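Local coordinates for protein cyclic GMP-AMP synthase-like receptor (PDB 7LT2) that senses double-stranded RNA in the beetle cytoplasm and then makes the cyclic dinucleotide 2',3'-cGAMP from ATP and GTP to trigger innate immune responses, at residues Phe35-Gln38 with Met39-Gln42. Numbering follows the deposited sequence.
Sequences FVEQ and MKTQ
Met39 and Phe35, one helical turn apart, form a Met-aromatic contact on the buried side of helix 18-42, the long helix that packs beside the nucleotidyltransferase sheet. The sulfur sits obliquely beside the ring, 71° off its normal, with Met39 SD 3.6 Å from Phe35 CE2. With CG anti to its own carbonyl carbon and beside the backbone N, the methionine chain runs back along the helix and lays CG and SD against CD2 and CE2 of Phe35, and helix 131-147 packs against both residues. Where the helix meets strand 50-56, Val36 and Lys40 both touch Phe50.

On a more exposed side, Glu37 and Lys40 form an i to i+3 salt bridge, Lys40 NZ lying 2.9 Å from Glu37 OE2. The lysine is extended beyond CG, whereas the glutamate folds at chi2, which brings its carboxylate to the ammonium; this approaches on the syn side but 30° out of the carboxylate plane.

Near the C-terminal end of the helix, Gln38 NE2 is hydrogen-bonded to Thr148 OG1, and the backbone carbonyl oxygen of Gln38 takes the Thr41 hydroxyl in the carbonyl plane, on a lone pair, with Thr41 OG1 to Gln38 O 2.6 Å. That same hydroxyl oxygen accepts a nearly straight bond (167°) from the Gln42 side chain, NE2 to Thr41 OG1 3.1 Å.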
ATOM      1  N   PHE A  35      17.878  -2.749   9.540  1.00 15.79           N
ATOM      2  CA  PHE A  35      17.277  -1.825  10.494  1.00 16.45           C
ATOM      3  C   PHE A  35      16.374  -2.554  11.485  1.00 17.00           C
ATOM      4  O   PHE A  35      16.409  -2.267  12.688  1.00 17.57           O
ATOM      5  CB  PHE A  35      16.500  -0.735   9.749  1.00 14.36           C
ATOM      6  CG  PHE A  35      16.072   0.402  10.633  1.00 17.58           C
ATOM      7  CD1 PHE A  35      16.895   1.496  10.824  1.00 25.73           C
ATOM      8  CD2 PHE A  35      14.856   0.361  11.288  1.00 16.05           C
ATOM      9  CE1 PHE A  35      16.504   2.538  11.649  1.00 21.25           C
ATOM     10  CE2 PHE A  35      14.462   1.393  12.110  1.00 17.76           C
ATOM     11  CZ  PHE A  35      15.291   2.483  12.291  1.00 20.82           C
ATOM     12  N   VAL A  36      15.559  -3.497  11.002  1.00 15.90           N
ATOM     13  CA  VAL A  36      14.627  -4.193  11.888  1.00 15.44           C
ATOM     14  C   VAL A  36      15.385  -5.095  12.855  1.00 17.50           C
ATOM     15  O   VAL A  36      14.997  -5.233  14.026  1.00 15.76           O
ATOM     16  CB  VAL A  36      13.578  -4.964  11.061  1.00 17.51           C
ATOM     17  CG1 VAL A  36      12.801  -5.963  11.928  1.00 17.54           C
ATOM     18  CG2 VAL A  36      12.621  -3.983  10.400  1.00 15.59           C
ATOM     19  N   GLU A  37      16.484  -5.707  12.397  1.00 16.65           N
ATOM     20  CA  GLU A  37      17.306  -6.503  13.307  1.00 16.80           C
ATOM     21  C   GLU A  37      17.878  -5.636  14.419  1.00 21.10           C
ATOM     22  O   GLU A  37      17.957  -6.068  15.577  1.00 20.08           O
ATOM     23  CB  GLU A  37      18.433  -7.208  12.546  1.00 21.96           C
ATOM     24  CG  GLU A  37      17.991  -8.459  11.807  1.00 25.67           C
ATOM     25  CD  GLU A  37      17.465  -9.534  12.750  1.00 24.28           C
ATOM     26  OE1 GLU A  37      18.141  -9.834  13.756  1.00 32.33           O
ATOM     27  OE2 GLU A  37      16.372 -10.073  12.486  1.00 29.67           O
ATOM     28  N   GLN A  38      18.276  -4.403  14.090  1.00 20.02           N
ATOM     29  CA  GLN A  38      18.756  -3.492  15.125  1.00 20.20           C
ATOM     30  C   GLN A  38      17.628  -3.082  16.061  1.00 18.29           C
ATOM     31  O   GLN A  38      17.845  -2.934  17.269  1.00 19.80           O
ATOM     32  CB  GLN A  38      19.412  -2.266  14.488  1.00 22.17           C
ATOM     33  CG  GLN A  38      20.122  -1.343  15.480  1.00 22.30           C
ATOM     34  CD  GLN A  38      21.428  -1.920  16.000  1.00 29.36           C
ATOM     35  OE1 GLN A  38      21.806  -3.049  15.672  1.00 28.27           O
ATOM     36  NE2 GLN A  38      22.128  -1.143  16.820  1.00 29.60           N
ATOM     37  N   MET A  39      16.413  -2.908  15.526  1.00 17.82           N
ATOM     38  CA  MET A  39      15.259  -2.620  16.376  1.00 17.47           C
ATOM     39  C   MET A  39      15.061  -3.705  17.430  1.00 18.65           C
ATOM     40  O   MET A  39      14.750  -3.403  18.591  1.00 18.23           O
ATOM     41  CB  MET A  39      13.996  -2.479  15.528  1.00 17.42           C
ATOM     42  CG  MET A  39      13.925  -1.222  14.675  1.00 16.19           C
ATOM     43  SD  MET A  39      12.500  -1.237  13.558  1.00 18.36           S
ATOM     44  CE  MET A  39      11.132  -1.205  14.718  1.00 21.11           C
ATOM     45  N   LYS A  40      15.235  -4.972  17.046  1.00 17.46           N
ATOM     46  CA  LYS A  40      15.083  -6.069  17.999  1.00 15.36           C
ATOM     47  C   LYS A  40      16.077  -5.956  19.149  1.00 18.72           C
ATOM     48  O   LYS A  40      15.756  -6.314  20.289  1.00 22.88           O
ATOM     49  CB  LYS A  40      15.253  -7.412  17.285  1.00 18.21           C
ATOM     50  CG  LYS A  40      14.189  -7.732  16.250  1.00 18.20           C
ATOM     51  CD  LYS A  40      14.546  -9.042  15.547  1.00 20.18           C
ATOM     52  CE  LYS A  40      13.485  -9.461  14.544  1.00 23.41           C
ATOM     53  NZ  LYS A  40      13.899 -10.712  13.828  1.00 25.73           N
ATOM     54  N   THR A  41      17.293  -5.466  18.875  1.00 19.78           N
ATOM     55  CA  THR A  41      18.283  -5.330  19.942  1.00 20.72           C
ATOM     56  C   THR A  41      17.908  -4.246  20.945  1.00 20.66           C
ATOM     57  O   THR A  41      18.425  -4.255  22.069  1.00 24.24           O
ATOM     58  CB  THR A  41      19.672  -5.017  19.376  1.00 22.43           C
ATOM     59  OG1 THR A  41      19.718  -3.653  18.932  1.00 21.69           O
ATOM     60  CG2 THR A  41      20.008  -5.940  18.222  1.00 23.01           C
ATOM     61  N   GLN A  42      17.021  -3.326  20.566  1.00 18.80           N
ATOM     62  CA  GLN A  42      16.677  -2.175  21.388  1.00 20.15           C
ATOM     63  C   GLN A  42      15.427  -2.373  22.235  1.00 23.49           C
ATOM     64  O   GLN A  42      15.141  -1.523  23.085  1.00 21.89           O
ATOM     65  CB  GLN A  42      16.492  -0.937  20.498  1.00 18.62           C
ATOM     66  CG  GLN A  42      17.769  -0.518  19.807  1.00 21.96           C
ATOM     67  CD  GLN A  42      18.894  -0.304  20.793  1.00 25.81           C
ATOM     68  OE1 GLN A  42      18.839   0.604  21.622  1.00 25.18           O
ATOM     69  NE2 GLN A  42      19.913  -1.155  20.727  1.00 21.57           N
TER